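Local coordinates for glycogen synthase (Cyanobacterium sp. CLg1, PDB 6GNF), which binds ADP and a glycan in the cleft between its two Rossmann-like domains, as a bacterial glycogen or starch synthase of the GT-B fold, at residues R135-S140 with L255-A260; W172-L177 with T196-H201; A370-L375 with P404-V409; Q381-G386 with H418-G423. All blocks are in the same frame, centred on the assembly; numbering follows the deposited sequence.

Contact 1. Residues R135-S140 with L255-A260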
# COMPACT_ATOMS: atom_id res chain seq x y z
N ARG A 135 -15.79 -7.51 -11.22
CA ARG A 135 -14.62 -8.28 -10.82
C ARG A 135 -14.42 -8.32 -9.32
O ARG A 135 -14.12 -9.37 -8.76
CB ARG A 135 -13.35 -7.71 -11.47
CG ARG A 135 -13.05 -8.29 -12.85
CD ARG A 135 -12.23 -7.35 -13.72
NE ARG A 135 -11.12 -6.72 -13.01
CZ ARG A 135 -9.86 -7.15 -13.01
NH1 ARG A 135 -9.49 -8.24 -13.66
NH2 ARG A 135 -8.95 -6.46 -12.32
N PHE A 136 -14.56 -7.18 -8.66
CA PHE A 136 -14.27 -7.11 -7.23
C PHE A 136 -15.47 -7.44 -6.34
O PHE A 136 -15.29 -7.99 -5.26
CB PHE A 136 -13.64 -5.76 -6.87
CG PHE A 136 -12.32 -5.53 -7.56
CD1 PHE A 136 -11.37 -6.54 -7.64
CD2 PHE A 136 -12.03 -4.31 -8.15
CE1 PHE A 136 -10.16 -6.33 -8.28
CE2 PHE A 136 -10.81 -4.09 -8.79
CZ PHE A 136 -9.88 -5.11 -8.86
N ALA A 137 -16.68 -7.16 -6.81
CA ALA A 137 -17.86 -7.73 -6.16
C ALA A 137 -17.78 -9.27 -6.17
O ALA A 137 -18.12 -9.92 -5.19
CB ALA A 137 -19.13 -7.27 -6.84
N MET A 138 -17.34 -9.83 -7.29
CA MET A 138 -17.20 -11.29 -7.39
C MET A 138 -16.14 -11.83 -6.43
O MET A 138 -16.28 -12.93 -5.89
CB MET A 138 -16.89 -11.71 -8.82
CG MET A 138 -16.87 -13.23 -9.02
SD MET A 138 -16.75 -13.72 -10.74
CE MET A 138 -15.04 -13.32 -11.05
N LEU A 139 -15.05 -11.09 -6.25
CA LEU A 139 -14.02 -11.47 -5.29
C LEU A 139 -14.57 -11.57 -3.87
O LEU A 139 -14.27 -12.53 -3.17
CB LEU A 139 -12.85 -10.48 -5.31
CG LEU A 139 -11.77 -10.66 -4.25
CD1 LEU A 139 -11.16 -12.05 -4.31
CD2 LEU A 139 -10.69 -9.60 -4.40
N SER A 140 -15.39 -10.60 -3.47
CA SER A 140 -15.95 -10.58 -2.11
C SER A 140 -16.88 -11.76 -1.88
O SER A 140 -16.86 -12.36 -0.83
CB SER A 140 -16.67 -9.26 -1.85
OG SER A 140 -15.73 -8.20 -1.94
N LEU A 255 -22.43 5.95 -5.95
CA LEU A 255 -22.14 4.93 -4.94
C LEU A 255 -20.73 5.08 -4.40
O LEU A 255 -19.85 5.61 -5.08
CB LEU A 255 -22.27 3.53 -5.54
CG LEU A 255 -23.54 3.25 -6.35
CD1 LEU A 255 -23.51 1.83 -6.87
CD2 LEU A 255 -24.80 3.49 -5.52
N ASN A 256 -20.52 4.59 -3.18
CA ASN A 256 -19.22 4.62 -2.51
C ASN A 256 -19.10 3.35 -1.68
O ASN A 256 -19.67 3.26 -0.59
CB ASN A 256 -19.12 5.86 -1.63
CG ASN A 256 -17.73 6.06 -1.04
OD1 ASN A 256 -17.13 5.13 -0.49
ND2 ASN A 256 -17.21 7.27 -1.14
N TRP A 257 -18.32 2.39 -2.18
CA TRP A 257 -18.20 1.08 -1.55
C TRP A 257 -17.57 1.16 -0.17
O TRP A 257 -18.01 0.49 0.77
CB TRP A 257 -17.34 0.15 -2.40
CG TRP A 257 -17.96 -0.38 -3.65
CD1 TRP A 257 -19.08 0.07 -4.28
CD2 TRP A 257 -17.45 -1.46 -4.44
NE1 TRP A 257 -19.32 -0.68 -5.41
CE2 TRP A 257 -18.32 -1.62 -5.53
CE3 TRP A 257 -16.35 -2.30 -4.33
CZ2 TRP A 257 -18.13 -2.60 -6.50
CZ3 TRP A 257 -16.15 -3.27 -5.30
CH2 TRP A 257 -17.04 -3.42 -6.37
N LEU A 258 -16.52 1.97 -0.04
CA LEU A 258 -15.77 2.04 1.21
C LEU A 258 -16.64 2.58 2.33
O LEU A 258 -16.52 2.16 3.47
CB LEU A 258 -14.54 2.92 1.06
CG LEU A 258 -13.60 2.95 2.27
CD1 LEU A 258 -13.09 1.56 2.59
CD2 LEU A 258 -12.44 3.89 1.99
N LYS A 259 -17.48 3.57 1.99
CA LYS A 259 -18.46 4.10 2.93
C LYS A 259 -19.36 2.98 3.45
O LYS A 259 -19.51 2.83 4.66
CB LYS A 259 -19.31 5.17 2.27
CG LYS A 259 -20.46 5.69 3.12
CD LYS A 259 -21.04 6.96 2.52
CE LYS A 259 -22.34 7.38 3.20
NZ LYS A 259 -23.47 6.45 2.91
N ALA A 260 -19.93 2.20 2.54
CA ALA A 260 -20.78 1.07 2.91
C ALA A 260 -20.03 0.06 3.77
O ALA A 260 -20.59 -0.50 4.71
CB ALA A 260 -21.35 0.39 1.67

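Contact 2. Residues W172-L177 with T196-H201. With AC1 (4,6-dideoxy-4-{[(1S,4R,5S,6S)-4,5,6-trihydroxy-3-(hydroxymethyl)cyclohex-2-en-1-yl]amino}-alpha-D-glucopyranose), chain D; GLC (alpha-D-glucopyranose), chain B.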
# COMPACT_ATOMS: atom_id res chain seq x y z
N TRP A 172 -10.79 -0.68 -0.54
CA TRP A 172 -12.12 -0.55 -1.13
C TRP A 172 -12.54 -1.77 -1.95
O TRP A 172 -13.73 -2.06 -2.04
CB TRP A 172 -12.23 0.72 -1.97
CG TRP A 172 -11.45 0.69 -3.24
CD1 TRP A 172 -10.18 1.15 -3.43
CD2 TRP A 172 -11.89 0.18 -4.50
NE1 TRP A 172 -9.80 0.95 -4.74
CE2 TRP A 172 -10.83 0.36 -5.41
CE3 TRP A 172 -13.07 -0.41 -4.95
CZ2 TRP A 172 -10.93 -0.02 -6.75
CZ3 TRP A 172 -13.16 -0.80 -6.27
CH2 TRP A 172 -12.09 -0.60 -7.16
N HIS A 173 -11.58 -2.49 -2.52
CA HIS A 173 -11.88 -3.61 -3.43
C HIS A 173 -12.72 -4.69 -2.78
O HIS A 173 -13.49 -5.38 -3.45
CB HIS A 173 -10.60 -4.28 -3.95
CG HIS A 173 -9.54 -3.31 -4.39
ND1 HIS A 173 -8.51 -2.92 -3.55
CD2 HIS A 173 -9.35 -2.67 -5.56
CE1 HIS A 173 -7.74 -2.06 -4.20
NE2 HIS A 173 -8.23 -1.89 -5.42
N THR A 174 -12.51 -4.88 -1.48
CA THR A 174 -13.17 -5.92 -0.72
C THR A 174 -14.19 -5.36 0.27
O THR A 174 -14.67 -6.07 1.16
CB THR A 174 -12.14 -6.73 0.07
OG1 THR A 174 -11.50 -5.87 1.03
CG2 THR A 174 -11.11 -7.34 -0.87
N SER A 175 -14.55 -4.08 0.12
CA SER A 175 -15.36 -3.41 1.14
C SER A 175 -16.85 -3.77 1.10
O SER A 175 -17.57 -3.36 1.99
CB SER A 175 -15.17 -1.89 1.07
OG SER A 175 -15.59 -1.38 -0.17
N LEU A 176 -17.30 -4.50 0.08
CA LEU A 176 -18.67 -5.02 0.05
C LEU A 176 -18.83 -6.36 0.78
O LEU A 176 -19.95 -6.81 1.02
CB LEU A 176 -19.17 -5.19 -1.38
CG LEU A 176 -19.24 -3.96 -2.28
CD1 LEU A 176 -19.63 -4.40 -3.68
CD2 LEU A 176 -20.21 -2.92 -1.76
N LEU A 177 -17.74 -7.00 1.14
CA LEU A 177 -17.81 -8.31 1.81
C LEU A 177 -18.72 -8.32 3.06
O LEU A 177 -19.45 -9.29 3.28
CB LEU A 177 -16.41 -8.82 2.15
CG LEU A 177 -16.33 -10.20 2.81
CD1 LEU A 177 -15.09 -10.95 2.36
CD2 LEU A 177 -16.37 -10.08 4.33
N THR A 196 -16.24 -8.98 10.82
CA THR A 196 -15.52 -8.34 9.73
C THR A 196 -14.74 -7.15 10.24
O THR A 196 -15.23 -6.38 11.07
CB THR A 196 -16.46 -7.86 8.61
OG1 THR A 196 -17.39 -6.93 9.15
CG2 THR A 196 -17.21 -9.01 8.02
N VAL A 197 -13.53 -7.00 9.71
CA VAL A 197 -12.69 -5.87 10.01
C VAL A 197 -12.34 -5.20 8.69
O VAL A 197 -11.81 -5.85 7.79
CB VAL A 197 -11.42 -6.31 10.75
CG1 VAL A 197 -10.42 -5.16 10.85
CG2 VAL A 197 -11.77 -6.83 12.13
N MET A 198 -12.61 -3.90 8.61
CA MET A 198 -12.26 -3.11 7.45
C MET A 198 -10.86 -2.56 7.72
O MET A 198 -10.66 -1.79 8.65
CB MET A 198 -13.29 -1.98 7.31
CG MET A 198 -13.40 -1.36 5.94
SD MET A 198 -13.98 -2.55 4.71
CE MET A 198 -12.63 -2.35 3.54
N LEU A 199 -9.87 -3.05 6.97
CA LEU A 199 -8.51 -2.54 7.10
C LEU A 199 -8.22 -1.60 5.96
O LEU A 199 -8.09 -2.01 4.81
CB LEU A 199 -7.49 -3.68 7.13
CG LEU A 199 -6.02 -3.27 7.30
CD1 LEU A 199 -5.84 -2.34 8.50
CD2 LEU A 199 -5.13 -4.49 7.46
N LEU A 200 -8.11 -0.32 6.30
CA LEU A 200 -7.93 0.73 5.31
C LEU A 200 -6.45 1.02 5.12
O LEU A 200 -5.73 1.28 6.08
CB LEU A 200 -8.64 2.00 5.79
CG LEU A 200 -8.38 3.27 4.97
CD1 LEU A 200 -9.01 3.16 3.59
CD2 LEU A 200 -8.89 4.50 5.72
N HIS A 201 -5.99 0.93 3.87
CA HIS A 201 -4.60 1.26 3.53
C HIS A 201 -4.46 2.61 2.86
O HIS A 201 -3.40 3.19 2.92
CB HIS A 201 -3.99 0.19 2.63
CG HIS A 201 -3.98 -1.18 3.24
ND1 HIS A 201 -2.86 -1.73 3.80
CD2 HIS A 201 -4.97 -2.10 3.38
CE1 HIS A 201 -3.14 -2.93 4.26
NE2 HIS A 201 -4.42 -3.18 4.01
C1 AC1 D . -3.24 0.13 -4.06
O2 AC1 D . -5.16 0.03 -2.57
C2 AC1 D . -3.72 0.01 -2.61
C4A AC1 D . 0.64 2.22 2.87
C3 AC1 D . -3.14 1.11 -1.72
O3 AC1 D . -3.50 0.80 -0.38
C4 AC1 D . -1.60 1.22 -1.88
N4A AC1 D . -0.97 2.26 -1.04
C5 AC1 D . -1.32 1.43 -3.37
O5 AC1 D . -1.81 0.31 -4.12
C6 AC1 D . 0.16 1.57 -3.69
C1B AC1 D . -1.06 2.36 0.42
C2B AC1 D . -0.36 3.60 1.04
O2B AC1 D . 0.12 4.53 0.07
C3B AC1 D . 0.86 3.34 1.90
O3B AC1 D . 1.15 4.51 2.66
O4 AC1 D . 1.92 1.95 3.46
C5B AC1 D . 0.10 1.00 2.17
C7B AC1 D . -0.61 1.06 1.06
C6B AC1 D . 0.34 -0.34 2.79
O6B AC1 D . -0.23 -0.30 4.10
C1 GLC B . -5.68 1.79 -8.45
C2 GLC B . -6.47 1.01 -7.38
C3 GLC B . -5.87 1.30 -6.00
C4 GLC B . -4.38 0.96 -6.00
C5 GLC B . -3.69 1.81 -7.07
C6 GLC B . -2.16 1.63 -7.13
O2 GLC B . -7.85 1.39 -7.37
O3 GLC B . -6.55 0.57 -4.98
O4 GLC B . -3.88 1.24 -4.68
O5 GLC B . -4.28 1.50 -8.35
O6 GLC B . -1.79 0.28 -7.45

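Contact 3. Residues A370-L375 with P404-V409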
# COMPACT_ATOMS: atom_id res chain seq x y z
N ALA A 370 11.14 19.33 -9.92
CA ALA A 370 11.02 20.78 -9.97
C ALA A 370 12.04 21.49 -9.08
O ALA A 370 12.37 22.65 -9.31
CB ALA A 370 9.61 21.21 -9.60
N ALA A 371 12.55 20.78 -8.07
CA ALA A 371 13.49 21.37 -7.10
C ALA A 371 14.92 21.47 -7.61
O ALA A 371 15.75 22.10 -6.97
CB ALA A 371 13.46 20.57 -5.81
N MET A 372 15.21 20.85 -8.76
CA MET A 372 16.59 20.70 -9.25
C MET A 372 17.38 22.01 -9.34
O MET A 372 18.53 22.05 -8.90
CB MET A 372 16.62 19.97 -10.60
CG MET A 372 16.26 18.50 -10.50
SD MET A 372 17.56 17.51 -9.73
CE MET A 372 16.61 16.13 -9.09
N PRO A 373 16.77 23.08 -9.88
CA PRO A 373 17.51 24.35 -9.96
C PRO A 373 18.02 24.83 -8.60
O PRO A 373 19.13 25.35 -8.52
CB PRO A 373 16.47 25.33 -10.53
CG PRO A 373 15.49 24.47 -11.26
CD PRO A 373 15.42 23.20 -10.47
N LYS A 374 17.23 24.63 -7.54
CA LYS A 374 17.63 25.03 -6.20
C LYS A 374 18.55 24.02 -5.51
O LYS A 374 19.21 24.36 -4.53
CB LYS A 374 16.40 25.25 -5.32
CG LYS A 374 15.56 26.46 -5.69
CD LYS A 374 14.87 27.05 -4.47
CE LYS A 374 13.90 28.16 -4.82
NZ LYS A 374 12.57 27.60 -5.21
N LEU A 375 18.54 22.78 -5.97
CA LEU A 375 19.27 21.71 -5.28
C LEU A 375 20.79 21.79 -5.43
O LEU A 375 21.53 21.38 -4.53
CB LEU A 375 18.79 20.34 -5.75
CG LEU A 375 17.41 19.90 -5.25
CD1 LEU A 375 17.04 18.55 -5.85
CD2 LEU A 375 17.35 19.85 -3.73
N PRO A 404 24.07 17.19 -13.27
CA PRO A 404 25.03 16.09 -13.17
C PRO A 404 25.00 15.37 -11.82
O PRO A 404 25.31 14.18 -11.76
CB PRO A 404 26.39 16.79 -13.39
CG PRO A 404 26.18 18.19 -12.94
CD PRO A 404 24.73 18.51 -13.20
N PHE A 405 24.59 16.08 -10.77
CA PHE A 405 24.50 15.50 -9.41
C PHE A 405 23.27 14.62 -9.20
O PHE A 405 23.10 14.05 -8.13
CB PHE A 405 24.51 16.62 -8.36
CG PHE A 405 23.36 17.58 -8.48
CD1 PHE A 405 22.14 17.32 -7.86
CD2 PHE A 405 23.50 18.76 -9.21
CE1 PHE A 405 21.08 18.20 -7.98
CE2 PHE A 405 22.44 19.64 -9.33
CZ PHE A 405 21.23 19.36 -8.71
N ALA A 406 22.41 14.51 -10.21
CA ALA A 406 21.16 13.77 -10.07
C ALA A 406 21.00 12.73 -11.16
O ALA A 406 21.56 12.87 -12.24
CB ALA A 406 19.98 14.74 -10.10
N LYS A 407 20.16 11.74 -10.88
CA LYS A 407 19.93 10.65 -11.81
C LYS A 407 18.53 10.11 -11.62
O LYS A 407 18.11 9.82 -10.50
CB LYS A 407 20.96 9.55 -11.58
CG LYS A 407 20.71 8.28 -12.36
CD LYS A 407 20.94 8.47 -13.85
CE LYS A 407 20.59 7.19 -14.59
NZ LYS A 407 21.07 7.24 -16.00
N GLY A 408 17.81 9.96 -12.73
CA GLY A 408 16.45 9.43 -12.72
C GLY A 408 16.38 8.13 -13.50
O GLY A 408 17.05 7.98 -14.52
N VAL A 409 15.58 7.20 -13.01
CA VAL A 409 15.41 5.90 -13.65
C VAL A 409 13.93 5.54 -13.65
O VAL A 409 13.34 5.30 -12.59
CB VAL A 409 16.21 4.82 -12.91
CG1 VAL A 409 15.96 3.44 -13.51
CG2 VAL A 409 17.70 5.14 -12.96

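Contact 4. Residues Q381-G386 with H418-G423. With ADP (adenosine-5'-diphosphate), chain F.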
# COMPACT_ATOMS: atom_id res chain seq x y z
N GLN A 381 23.88 14.70 -3.76
CA GLN A 381 23.47 13.89 -4.90
C GLN A 381 22.04 13.40 -4.68
O GLN A 381 21.61 13.23 -3.54
CB GLN A 381 24.44 12.73 -5.11
CG GLN A 381 25.77 13.18 -5.69
CD GLN A 381 26.78 12.06 -5.83
OE1 GLN A 381 26.49 10.91 -5.51
NE2 GLN A 381 27.98 12.40 -6.29
N VAL A 382 21.31 13.20 -5.78
CA VAL A 382 19.93 12.72 -5.72
C VAL A 382 19.71 11.61 -6.73
O VAL A 382 20.05 11.75 -7.90
CB VAL A 382 18.91 13.85 -6.02
CG1 VAL A 382 17.49 13.31 -5.91
CG2 VAL A 382 19.11 15.02 -5.07
N VAL A 383 19.15 10.51 -6.26
CA VAL A 383 18.79 9.40 -7.13
C VAL A 383 17.29 9.17 -6.99
O VAL A 383 16.77 9.13 -5.88
CB VAL A 383 19.57 8.13 -6.75
CG1 VAL A 383 19.15 6.97 -7.64
CG2 VAL A 383 21.06 8.38 -6.87
N ILE A 384 16.61 9.04 -8.13
CA ILE A 384 15.15 8.93 -8.16
C ILE A 384 14.71 7.72 -8.98
O ILE A 384 15.03 7.62 -10.16
CB ILE A 384 14.51 10.19 -8.78
CG1 ILE A 384 15.14 11.46 -8.21
CG2 ILE A 384 13.01 10.20 -8.52
CD1 ILE A 384 14.80 12.70 -9.00
N LEU A 385 13.97 6.81 -8.35
CA LEU A 385 13.51 5.59 -9.00
C LEU A 385 11.99 5.48 -8.90
O LEU A 385 11.45 5.46 -7.80
CB LEU A 385 14.17 4.37 -8.35
CG LEU A 385 13.72 2.98 -8.82
CD1 LEU A 385 14.11 2.75 -10.28
CD2 LEU A 385 14.31 1.89 -7.93
N GLY A 386 11.31 5.37 -10.04
CA GLY A 386 9.85 5.27 -10.06
C GLY A 386 9.23 5.11 -11.44
O GLY A 386 9.86 5.39 -12.45
N HIS A 418 17.44 -1.78 -4.03
CA HIS A 418 18.33 -2.28 -2.99
C HIS A 418 19.61 -1.44 -2.93
O HIS A 418 20.05 -1.04 -1.85
CB HIS A 418 18.63 -3.76 -3.21
CG HIS A 418 17.55 -4.67 -2.71
ND1 HIS A 418 17.50 -5.12 -1.41
CD2 HIS A 418 16.46 -5.19 -3.32
CE1 HIS A 418 16.44 -5.88 -1.24
NE2 HIS A 418 15.79 -5.94 -2.39
N PHE A 419 20.20 -1.18 -4.09
CA PHE A 419 21.37 -0.32 -4.17
C PHE A 419 21.13 1.06 -3.54
O PHE A 419 22.02 1.62 -2.89
CB PHE A 419 21.81 -0.12 -5.63
CG PHE A 419 22.79 -1.16 -6.13
CD1 PHE A 419 22.48 -2.51 -6.11
CD2 PHE A 419 24.01 -0.76 -6.66
CE1 PHE A 419 23.37 -3.45 -6.58
CE2 PHE A 419 24.91 -1.70 -7.14
CZ PHE A 419 24.59 -3.04 -7.10
N ILE A 420 19.94 1.62 -3.76
CA ILE A 420 19.62 2.96 -3.26
C ILE A 420 19.43 2.95 -1.74
O ILE A 420 19.97 3.80 -1.04
CB ILE A 420 18.36 3.54 -3.95
CG1 ILE A 420 18.69 3.92 -5.39
CG2 ILE A 420 17.84 4.77 -3.20
CD1 ILE A 420 17.47 4.01 -6.28
N THR A 421 18.68 1.97 -1.25
CA THR A 421 18.41 1.84 0.17
C THR A 421 19.69 1.68 0.99
O THR A 421 19.78 2.25 2.07
CB THR A 421 17.50 0.64 0.45
OG1 THR A 421 16.34 0.73 -0.38
CG2 THR A 421 17.07 0.59 1.91
N ALA A 422 20.63 0.89 0.48
CA ALA A 422 21.89 0.64 1.17
C ALA A 422 22.88 1.77 0.95
O ALA A 422 23.54 2.23 1.89
CB ALA A 422 22.48 -0.68 0.71
N GLY A 423 22.96 2.26 -0.29
CA GLY A 423 23.99 3.22 -0.67
C GLY A 423 23.73 4.65 -0.26
O GLY A 423 24.66 5.40 0.03
PB ADP F . 2.77 2.75 -1.74
O1B ADP F . 1.95 3.96 -1.36
O2B ADP F . 2.27 1.47 -1.12
O3B ADP F . 3.09 2.68 -3.20
PA ADP F . 4.83 2.19 0.20
O1A ADP F . 3.80 1.83 1.26
O2A ADP F . 6.13 2.91 0.57
O3A ADP F . 4.17 3.06 -1.00
O5' ADP F . 5.24 0.85 -0.60
C5' ADP F . 5.80 0.89 -1.92
C4' ADP F . 6.77 -0.27 -2.06
O4' ADP F . 7.15 -0.50 -3.42
C3' ADP F . 8.05 0.01 -1.29
O3' ADP F . 8.41 -1.19 -0.60
C2' ADP F . 9.05 0.41 -2.35
O2' ADP F . 10.34 -0.06 -1.96
C1' ADP F . 8.55 -0.28 -3.61
N9 ADP F . 8.71 0.47 -4.89
C8 ADP F . 8.00 1.54 -5.29
N7 ADP F . 8.38 1.95 -6.53
C5 ADP F . 9.36 1.13 -6.94
C6 ADP F . 10.21 0.98 -8.14
N6 ADP F . 10.10 1.83 -9.18
N1 ADP F . 11.11 -0.03 -8.16
C2 ADP F . 11.25 -0.89 -7.14
N3 ADP F . 10.51 -0.81 -6.02
C4 ADP F . 9.56 0.15 -5.86

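Contact 1. Residues R135-S140 with L255-A260
Asn-256 OD1 takes the backbone N-H of Lys-259 at 3.0 Å and so caps the helix whose first residue, Trp-257, touches Phe-136 and Ala-137. The bond is nearly straight at the hydrogen, 165°. The donor stands well above the plane of the Asn-256 amide, 41° out of it. This cap closes the turn between strand 251-256 and helix 257-264, and the contact starts just there. In Trp-257, CG lies beside the backbone N and anti to the carbonyl carbon (chi1 -74°). The indole then reaches out with the far rim of its six-membered ring. At this rim CZ3 meets Phe-136 CB at 3.9 Å, close to the ring plane, so Phe-136 sits at an edge of the indole. The next rim atom, Trp-257 CH2, is 3.8 Å from Ala-137 N and comes to it obliquely. The methyl of Ala-137 is looser, with CB 4.4 Å from the same CH2. Phe-136 gives only the root of its side chain to Trp-257. Its ring turns instead to His-173, which it meets edge-to-face, and the Phe-136 side chain is about 6 Å from a bound glucose. All three touching residues are buried. The indole thus spans from the start of helix 257-264 to the flank of helix 132-144. Trp-257 also packs on Phe-209 and on Leu-227 of helix 224-227, and Ala-137 on Tyr-180 of helix 177-186.

Contact 2. Residues W172-L177 with T196-H201
Met-198 lays the end of its side chain over Ser-175. Its CE methyl is 3.6 Å from Ser-175 CB, and its SD is 3.9 Å from the same carbon. The chain leaves with CG roughly opposite the backbone N, then bends at chi2 (64°). The bend brings the sulfur and methyl back toward the 172-177 loop. Ser-175 itself is tied to Trp-172. Its OG donates to Trp-172 O at 2.7 Å, and the Ser-175 N-H reaches the same oxygen at 3.1 Å. Two donors therefore grip one buried carbonyl and hold the 172-175 turn against the thioether. Farther along, Leu-177 CD2 meets Thr-196 CG2 at 3.9 Å. The two side chains run alongside each other, pointing opposite ways.

The other end of the contact borders the bound glycan. Trp-172 NE1 points between two hydroxyls of the glucose. Trp-172 NE1 bonds to glucose O3 at 3.3 Å, well off straight, and only weakly to glucose O2. His-173 CD2 lies over one face of the Trp-172 indole, toward its rim, and the edge of the imidazole faces glucose O3. His-201 ND1 and AC1 O6B are hydrogen-bonded at 3.0 Å, nearly straight (174°) and close to the imidazole plane. Asn-170 holds His-201 at NE2, which probably fixes its rotation.

Strand 166-170, helix 177-186 and strand 195-200 form a beta-alpha-beta crossover. Ligand contacts gathered past the C-terminal ends of parallel strands are typical of the Rossmann-like N-terminal domain of GT-B enzymes.

Contact 3. Residues A370-L375 with P404-V409
Phe-405 pushes the CE1-CZ side of its ring into the hollow between Met-372 and Leu-375, one turn apart on the short helix 372-375. Leu-375 CB forms one wall, 3.8 Å from Phe-405 CE1, and approaches the ring obliquely. The floor is backbone: Met-372 O lies at the ring edge, near its plane, 3.8 Å from Phe-405 CZ. That oxygen also accepts the N-H of Leu-375, so the helical turn itself shapes the hollow. Phe-405 CG sits between its own backbone N and carbonyl carbon (chi1 61°), which swings the ring over toward the helix.

The other wall is the thioether of Met-372. Its chain bends at chi2 (-72°) and runs past Phe-405 in the opposite direction. The sulfur, SD, is 4.0 Å from Phe-405 CE1 and 5.0 Å from the centroid of that ring. It stands 55° off the ring normal, an oblique Met-aromatic contact. Beyond the ring the same bump lands on a small residue. Ala-406 CB touches Met-372 SD at 3.7 Å, and the terminal methyl CE rests on the same CB at 3.8 Å. Ring and thioether thus interlock side by side.

Met-372 also reaches Ile-384 on the neighbouring strand, while Leu-375 also packs on Met-499 of helix 485-503. A helical connection laid against an outermost strand of a parallel sheet, here 406-409, belongs to the alternating beta-alpha architecture of the Rossmann-like C-terminal GT-B domain.

Contact 4. Residues Q381-G386 with H418-G423
Ile-420 holds CG1 beside its backbone N and extends to CD1 (chi1 -72°, chi2 159°), which carries the delta methyl to strand 381-385. On the strand, Val-383 has CG1 opposite its backbone N (chi1 178°), and this methyl rises to meet the isoleucine. The pairing is helix on sheet in the Rossmann-like C-terminal domain. Helix 414-423 lies on one face of the parallel sheet, within the crossover from strand 406-409 to strand 426-429.

The contact centres on one methyl. Ile-420 CD1 is 3.7 Å from Val-383 CG1 and 3.9 Å from Leu-385 CB. It therefore settles between two alternate residues of the strand, whose side chains project on the same face. Ile-420 CG1 adds a second touch on Val-383 CG1 at 3.8 Å. The side chains cross obliquely. Ile-384, between them, points to the other face and packs on Ile-368 of helix 365-370. Ile-420 also touches Leu-338 of helix 327-341.

Leu-385 links this core to the nucleotide pocket. Its CB lies under Ile-420, but its branch turns on toward the adenine of the bound ADP. Gly-386, just past the strand, comes up to the exocyclic amine, with its CA 3.6 Å from ADP N6. Beside it, the CD2 methyl of Leu-385 stands 3.7 Å from ADP N1 and 4.1 Å from Ile-420 CD1.

In the fold
From the N terminus, helix 132-144 comes first, and contact 1 closes a long loop when the chain reaches residues 255-260. Contact 2 is nested inside that loop and closes a short one between residues 172-177 and 196-201. The two touch, Trp-257 lying against Trp-172 and Ser-175 and Phe-136 against His-173. Both lie in the N-terminal domain. Across the cleft, in the C-terminal domain, contact 3 opens at 370-375 and contact 4 at 381-386. Contact 3 closes at 404-409 and contact 4 at 418-423, so their loops cross. They share one sheet, where strands 381-385 and 406-409 are neighbours, and pack helices on its two faces.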